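Local coordinates for cobalamin biosynthesis protein CobN (PDB 7C6O) that is the large, catalytic subunit of cobaltochelatase, the enzyme that inserts cobalt into the corrin ring during cobalamin biosynthesis, at residues Pro392-Gln400 / Gly414-Ile424; Leu359-Val369 / Leu812-Ile820. One frame throughout, in Å; residues are numbered along the deposited sequence.

Following the chain from the N terminus, the end of helix 343-361 and the turn leading into strand 369-373 come first; they form one half of interaction 2. Helix 391-405 follows, and residues 414-424 fold back on it, so that interaction 1 closes a short loop of 13 intervening residues. Interaction 2 closes a loop of 442 intervening residues, when the end of helix 807-815 reaches the 359-369 segment. The short loop is therefore nested inside the long one. The centres of the two contacts lie about 21 Å apart and the contacts do not touch, but helix 391-405 connects them: Ala-397 and Leu-398 pack on helix 807-815, and Met-402 touches Val-369 and Leu-812.

Interaction 1: residues Pro392-Gln400 / Gly414-Ile424; sequences PASAVALLQ and GVESNDGDALI
Gln-400 makes the polar contact with Val-415 and Asn-418 through its side-chain amide. NE2 donates to Val-415 O at 2.9 Å, and the bond is almost perfectly straight (178° at the hydrogen), lying in the plane of both the amide and the carbonyl. A second, more bent bond from NE2 reaches Asn-418 OD1 at 3.1 Å, with the donor well above the carbonyl plane. One water donates to Gln-400 OE1 at 3.0 Å and also to Asn-418 OD1, bridging the two amides.

These bonds tie down the loop joining two consecutive helices, whose short segments 392-400 and 420-424 cross at 93° with their axes 8.5 Å apart. Asp-419 is the N-cap of the second helix, its carboxylate accepting a weak bond from Ala-422 N. Gly-420, lacking a side chain, lets Pro-392 approach the helix start, with Pro-392 CB 3.5 Å from Gly-420 O.

Packing by van der Waals contact centres on Val-396 and Leu-423. With CG1 anti to the backbone N (chi1 166°) and CG2 anti to the carbonyl carbon, the two branches of Val-396 pack on different polar and backbone atoms: CG1 comes to 3.6 Å from Asn-418 OD1 and CG2 to 3.7 Å from Gly-420 CA. Leu-423 CD2 is shared by Ala-395 CB, Val-396 CG2 and Leu-399 CD1. Leu-399 crosses Val-415 at about a right angle, its CD1 3.7 Å from Val-415 CG2.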
# COMPACT_ATOMS: atom_id res chain seq x y z
N PRO A 392 15.58 10.94 -13.99
CA PRO A 392 16.81 10.91 -14.80
C PRO A 392 18.08 11.09 -13.98
O PRO A 392 19.06 10.36 -14.21
CB PRO A 392 16.61 12.05 -15.80
CG PRO A 392 15.13 12.23 -15.88
CD PRO A 392 14.65 11.98 -14.48
N ALA A 393 18.09 12.03 -13.04
CA ALA A 393 19.28 12.23 -12.22
C ALA A 393 19.53 11.03 -11.31
O ALA A 393 20.69 10.65 -11.07
CB ALA A 393 19.16 13.51 -11.40
N SER A 394 18.46 10.42 -10.80
CA SER A 394 18.61 9.22 -9.98
C SER A 394 19.15 8.05 -10.80
O SER A 394 19.99 7.28 -10.31
CB SER A 394 17.27 8.84 -9.35
OG SER A 394 16.80 9.87 -8.49
N ALA A 395 18.68 7.91 -12.04
CA ALA A 395 19.20 6.86 -12.91
C ALA A 395 20.68 7.07 -13.20
O ALA A 395 21.47 6.11 -13.16
CB ALA A 395 18.40 6.82 -14.21
N VAL A 396 21.09 8.31 -13.49
CA VAL A 396 22.50 8.59 -13.73
C VAL A 396 23.33 8.22 -12.50
O VAL A 396 24.35 7.53 -12.60
CB VAL A 396 22.70 10.07 -14.12
CG1 VAL A 396 24.18 10.45 -14.04
CG2 VAL A 396 22.16 10.32 -15.52
N ALA A 397 22.88 8.67 -11.32
CA ALA A 397 23.64 8.41 -10.10
C ALA A 397 23.72 6.92 -9.81
O ALA A 397 24.75 6.42 -9.34
CB ALA A 397 23.00 9.15 -8.92
N LEU A 398 22.64 6.18 -10.10
CA LEU A 398 22.67 4.73 -9.91
C LEU A 398 23.64 4.07 -10.89
O LEU A 398 24.44 3.22 -10.49
CB LEU A 398 21.27 4.15 -10.07
CG LEU A 398 21.18 2.62 -10.07
CD1 LEU A 398 21.64 2.06 -8.73
CD2 LEU A 398 19.77 2.15 -10.40
N LEU A 399 23.58 4.46 -12.16
CA LEU A 399 24.46 3.87 -13.16
C LEU A 399 25.92 4.19 -12.87
O LEU A 399 26.80 3.34 -13.06
CB LEU A 399 24.06 4.35 -14.56
CG LEU A 399 22.67 3.88 -14.98
CD1 LEU A 399 22.22 4.50 -16.29
CD2 LEU A 399 22.64 2.37 -15.06
N GLN A 400 26.20 5.41 -12.40
CA GLN A 400 27.56 5.76 -12.02
C GLN A 400 28.05 4.91 -10.85
O GLN A 400 29.20 4.45 -10.84
CB GLN A 400 27.64 7.25 -11.67
CG GLN A 400 27.49 8.17 -12.86
CD GLN A 400 27.39 9.62 -12.46
OE1 GLN A 400 27.19 9.94 -11.28
NE2 GLN A 400 27.55 10.52 -13.42
N GLY A 414 24.99 10.60 -21.02
CA GLY A 414 24.67 11.24 -19.77
C GLY A 414 25.26 10.58 -18.54
O GLY A 414 25.33 11.23 -17.49
N VAL A 415 25.67 9.32 -18.63
CA VAL A 415 26.28 8.66 -17.47
C VAL A 415 27.68 9.21 -17.24
O VAL A 415 28.00 9.70 -16.15
CB VAL A 415 26.29 7.14 -17.65
CG1 VAL A 415 27.05 6.47 -16.51
CG2 VAL A 415 24.88 6.61 -17.73
N GLU A 416 28.53 9.15 -18.26
CA GLU A 416 29.87 9.71 -18.15
C GLU A 416 29.82 11.23 -17.99
O GLU A 416 30.55 11.79 -17.17
CB GLU A 416 30.70 9.33 -19.38
CG GLU A 416 32.09 9.94 -19.40
CD GLU A 416 32.92 9.53 -18.20
OE1 GLU A 416 32.92 8.32 -17.87
OE2 GLU A 416 33.57 10.40 -17.59
N SER A 417 28.97 11.90 -18.77
CA SER A 417 28.89 13.35 -18.73
C SER A 417 28.01 13.88 -17.61
O SER A 417 27.83 15.10 -17.51
CB SER A 417 28.39 13.89 -20.08
OG SER A 417 27.09 13.40 -20.37
N ASN A 418 27.45 13.00 -16.77
CA ASN A 418 26.63 13.39 -15.62
C ASN A 418 25.46 14.29 -16.05
O ASN A 418 25.29 15.41 -15.55
CB ASN A 418 27.49 14.06 -14.54
CG ASN A 418 26.80 14.13 -13.20
OD1 ASN A 418 26.08 13.21 -12.81
ND2 ASN A 418 27.00 15.23 -12.49
N ASP A 419 24.66 13.77 -16.97
CA ASP A 419 23.62 14.57 -17.63
C ASP A 419 22.35 13.73 -17.73
O ASP A 419 22.21 12.91 -18.65
CB ASP A 419 24.10 15.02 -19.01
CG ASP A 419 23.10 15.92 -19.72
OD1 ASP A 419 22.01 16.18 -19.17
OD2 ASP A 419 23.41 16.36 -20.85
N GLY A 420 21.41 13.95 -16.81
CA GLY A 420 20.18 13.19 -16.82
C GLY A 420 19.35 13.42 -18.07
O GLY A 420 18.70 12.50 -18.57
N ASP A 421 19.35 14.65 -18.59
CA ASP A 421 18.61 14.93 -19.82
C ASP A 421 19.13 14.10 -20.98
O ASP A 421 18.35 13.57 -21.77
CB ASP A 421 18.69 16.42 -20.16
CG ASP A 421 17.77 17.27 -19.32
OD1 ASP A 421 17.12 16.73 -18.40
OD2 ASP A 421 17.69 18.49 -19.58
N ALA A 422 20.46 13.99 -21.11
CA ALA A 422 21.03 13.21 -22.21
C ALA A 422 20.61 11.75 -22.11
O ALA A 422 20.29 11.12 -23.13
CB ALA A 422 22.55 13.33 -22.20
N LEU A 423 20.60 11.20 -20.89
CA LEU A 423 20.20 9.81 -20.72
C LEU A 423 18.74 9.60 -21.09
O LEU A 423 18.41 8.70 -21.87
CB LEU A 423 20.45 9.37 -19.27
CG LEU A 423 20.06 7.92 -18.96
CD1 LEU A 423 20.90 6.95 -19.77
CD2 LEU A 423 20.18 7.63 -17.47
N ILE A 424 17.85 10.43 -20.54
CA ILE A 424 16.43 10.22 -20.78
C ILE A 424 16.07 10.52 -22.23
O ILE A 424 15.20 9.85 -22.80
CB ILE A 424 15.59 11.05 -19.78
CG1 ILE A 424 14.18 10.47 -19.66
CG2 ILE A 424 15.56 12.52 -20.15
CD1 ILE A 424 14.14 9.13 -18.97
O HOH W 1 25.12 11.84 -10.14

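Interaction 2: residues Leu359-Val369 / Leu812-Ile820; sequences LRQVAPADKRV and LRALDGRFI
The guanidinium of Arg-360 lies on that of Arg-818, centres 4.3 Å apart and planes tilted by 22°. Arg-818 NH1 covers one face of the Arg-360 group, offset toward its rim; in the same stack Arg-360 CD stands over the centre of the Arg-818 group. Two backbone oxygens line the Arg-360 edge, close to its plane: NE donates to Asp-816 O at 3.0 Å, and NH2 to Gly-817 O at 2.8 Å (161° at the hydrogen), although it approaches the second carbonyl from above its plane. Both carbonyls belong to the Schellman motif that ends helix 807-815, where Gly-817 takes a positive phi. Asp-280 probably eases the proximity of the like charges: its carboxylate forms salt bridges with Arg-818 NH1 and Arg-813 NH2, and its backbone O accepts from Arg-360 NH2.

Lys-367 binds the same helix end. Its chain, bent at chi3 (-68°), brings NZ to Leu-815 O at 2.8 Å, with the donor above the carbonyl plane, to Leu-359 O at 2.9 Å and, weakly, to Val-362 O. The ammonium thereby joins the last turn of helix 343-361 to the C-terminal end of helix 807-815, where the partial negative charge of the helix dipole would favour a cation. Asp-816 OD1 adds a long salt bridge to Lys-367 NZ at 3.8 Å. Leu-359 packs against the same backbone, its CB 3.4 Å from Leu-815 O and its CD1 close to Ala-814 O.

Farther along the chain, where Val-369 enters its strand, the contact becomes apolar. Leu-815 crosses the valine at about a right angle, and its CD2 meets both branches, the closer being Val-369 CG2 at 4.0 Å.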
# COMPACT_ATOMS: atom_id res chain seq x y z
N LEU A 359 21.97 -14.22 -6.87
CA LEU A 359 22.52 -12.87 -6.97
C LEU A 359 23.83 -12.74 -6.21
O LEU A 359 24.74 -12.02 -6.64
CB LEU A 359 21.51 -11.84 -6.47
CG LEU A 359 20.24 -11.67 -7.30
CD1 LEU A 359 19.26 -10.74 -6.59
CD2 LEU A 359 20.58 -11.14 -8.69
N ARG A 360 23.95 -13.43 -5.07
CA ARG A 360 25.19 -13.35 -4.29
C ARG A 360 26.35 -14.00 -5.03
O ARG A 360 27.51 -13.64 -4.80
CB ARG A 360 24.99 -14.00 -2.93
CG ARG A 360 26.12 -13.75 -1.94
CD ARG A 360 26.02 -12.36 -1.33
NE ARG A 360 24.73 -12.16 -0.68
CZ ARG A 360 24.46 -12.53 0.57
NH1 ARG A 360 25.39 -13.11 1.31
NH2 ARG A 360 23.25 -12.31 1.07
N GLN A 361 26.06 -14.94 -5.93
CA GLN A 361 27.10 -15.69 -6.62
C GLN A 361 27.63 -15.00 -7.86
O GLN A 361 28.71 -15.37 -8.35
CB GLN A 361 26.57 -17.08 -7.01
CG GLN A 361 26.07 -17.92 -5.85
CD GLN A 361 25.43 -19.22 -6.31
OE1 GLN A 361 25.28 -19.46 -7.51
NE2 GLN A 361 25.06 -20.07 -5.36
N VAL A 362 26.91 -14.01 -8.39
CA VAL A 362 27.29 -13.36 -9.64
C VAL A 362 28.01 -12.06 -9.32
O VAL A 362 27.46 -11.17 -8.67
CB VAL A 362 26.05 -13.10 -10.53
CG1 VAL A 362 26.47 -12.46 -11.85
CG2 VAL A 362 25.30 -14.40 -10.77
N ALA A 363 29.26 -11.96 -9.78
CA ALA A 363 30.04 -10.75 -9.55
C ALA A 363 29.47 -9.59 -10.36
O ALA A 363 28.81 -9.80 -11.38
CB ALA A 363 31.50 -10.98 -9.94
N PRO A 364 29.69 -8.35 -9.91
CA PRO A 364 29.17 -7.19 -10.66
C PRO A 364 29.54 -7.19 -12.13
O PRO A 364 28.71 -6.80 -12.97
CB PRO A 364 29.80 -6.00 -9.92
CG PRO A 364 29.93 -6.48 -8.52
CD PRO A 364 30.27 -7.95 -8.61
N ALA A 365 30.75 -7.64 -12.48
CA ALA A 365 31.18 -7.61 -13.87
C ALA A 365 30.37 -8.54 -14.76
O ALA A 365 30.33 -8.33 -15.98
CB ALA A 365 32.67 -7.96 -13.97
N ASP A 366 29.73 -9.56 -14.19
CA ASP A 366 28.95 -10.53 -14.95
C ASP A 366 27.45 -10.35 -14.78
O ASP A 366 26.68 -11.11 -15.39
CB ASP A 366 29.34 -11.95 -14.55
CG ASP A 366 30.83 -12.20 -14.67
OD1 ASP A 366 31.41 -11.83 -15.71
OD2 ASP A 366 31.41 -12.76 -13.72
N LYS A 367 27.01 -9.39 -13.98
CA LYS A 367 25.61 -9.27 -13.61
C LYS A 367 24.84 -8.46 -14.65
O LYS A 367 25.24 -7.34 -14.99
CB LYS A 367 25.48 -8.63 -12.23
CG LYS A 367 24.07 -8.66 -11.66
CD LYS A 367 24.09 -8.50 -10.14
CE LYS A 367 24.70 -9.73 -9.48
NZ LYS A 367 24.92 -9.53 -8.03
N ARG A 368 23.75 -9.04 -15.15
CA ARG A 368 22.89 -8.37 -16.12
C ARG A 368 21.69 -7.78 -15.40
O ARG A 368 21.00 -8.49 -14.65
CB ARG A 368 22.45 -9.35 -17.22
CG ARG A 368 23.61 -9.85 -18.08
CD ARG A 368 23.14 -10.82 -19.15
NE ARG A 368 22.46 -11.98 -18.58
CZ ARG A 368 23.07 -13.13 -18.27
NH1 ARG A 368 24.37 -13.28 -18.48
NH2 ARG A 368 22.36 -14.13 -17.75
N VAL A 369 21.44 -6.50 -15.62
CA VAL A 369 20.39 -5.76 -14.92
C VAL A 369 19.51 -5.05 -15.93
O VAL A 369 20.01 -4.43 -16.88
CB VAL A 369 20.98 -4.75 -13.92
CG1 VAL A 369 19.87 -4.03 -13.17
CG2 VAL A 369 21.93 -5.44 -12.95
N LEU A 812 22.38 -1.50 -4.48
CA LEU A 812 23.48 -2.39 -4.81
C LEU A 812 23.49 -3.63 -3.92
O LEU A 812 23.77 -4.74 -4.39
CB LEU A 812 24.81 -1.64 -4.70
CG LEU A 812 25.00 -0.48 -5.67
CD1 LEU A 812 26.35 0.20 -5.47
CD2 LEU A 812 24.85 -0.95 -7.10
N ARG A 813 23.18 -3.46 -2.63
CA ARG A 813 23.08 -4.62 -1.75
C ARG A 813 21.97 -5.56 -2.20
O ARG A 813 22.13 -6.79 -2.18
CB ARG A 813 22.83 -4.18 -0.30
CG ARG A 813 24.00 -3.45 0.35
CD ARG A 813 23.78 -3.27 1.86
NE ARG A 813 23.77 -4.55 2.58
CZ ARG A 813 22.71 -5.05 3.20
NH1 ARG A 813 21.56 -4.39 3.22
NH2 ARG A 813 22.80 -6.23 3.82
N ALA A 814 20.83 -5.00 -2.62
CA ALA A 814 19.73 -5.83 -3.09
C ALA A 814 20.10 -6.57 -4.37
O ALA A 814 19.74 -7.74 -4.54
CB ALA A 814 18.48 -4.97 -3.31
N LEU A 815 20.83 -5.90 -5.27
CA LEU A 815 21.32 -6.56 -6.48
C LEU A 815 22.30 -7.68 -6.14
O LEU A 815 22.51 -8.58 -6.97
CB LEU A 815 21.99 -5.55 -7.40
CG LEU A 815 21.06 -4.61 -8.18
CD1 LEU A 815 21.83 -3.44 -8.75
CD2 LEU A 815 20.34 -5.38 -9.28
N ASP A 816 22.90 -7.63 -4.96
CA ASP A 816 23.80 -8.67 -4.47
C ASP A 816 23.09 -9.73 -3.65
O ASP A 816 23.75 -10.60 -3.07
CB ASP A 816 24.91 -8.03 -3.63
CG ASP A 816 26.28 -8.31 -4.18
OD1 ASP A 816 26.65 -7.68 -5.19
OD2 ASP A 816 27.00 -9.15 -3.59
N GLY A 817 21.76 -9.67 -3.57
CA GLY A 817 21.02 -10.66 -2.82
C GLY A 817 21.21 -10.60 -1.32
O GLY A 817 21.12 -11.63 -0.65
N ARG A 818 21.49 -9.42 -0.78
CA ARG A 818 21.63 -9.28 0.66
C ARG A 818 20.28 -8.93 1.29
O ARG A 818 19.34 -8.54 0.60
CB ARG A 818 22.68 -8.23 1.00
CG ARG A 818 24.01 -8.50 0.33
CD ARG A 818 25.17 -7.86 1.06
NE ARG A 818 26.46 -8.28 0.52
CZ ARG A 818 27.20 -9.26 1.03
NH1 ARG A 818 26.79 -9.92 2.10
NH2 ARG A 818 28.36 -9.57 0.46
N PHE A 819 20.20 -9.10 2.60
CA PHE A 819 18.97 -8.76 3.31
C PHE A 819 18.82 -7.25 3.39
O PHE A 819 19.73 -6.55 3.85
CB PHE A 819 18.96 -9.38 4.71
CG PHE A 819 17.73 -9.04 5.51
CD1 PHE A 819 16.53 -9.69 5.26
CD2 PHE A 819 17.78 -8.07 6.50
CE1 PHE A 819 15.39 -9.38 5.99
CE2 PHE A 819 16.65 -7.76 7.24
CZ PHE A 819 15.45 -8.41 6.98
N ILE A 820 17.67 -6.74 2.95
CA ILE A 820 17.37 -5.31 2.98
C ILE A 820 16.52 -5.04 4.21
O ILE A 820 15.38 -5.53 4.28
CB ILE A 820 16.66 -4.86 1.70
CG1 ILE A 820 17.48 -5.24 0.47
CG2 ILE A 820 16.40 -3.36 1.73
CD1 ILE A 820 18.88 -4.67 0.47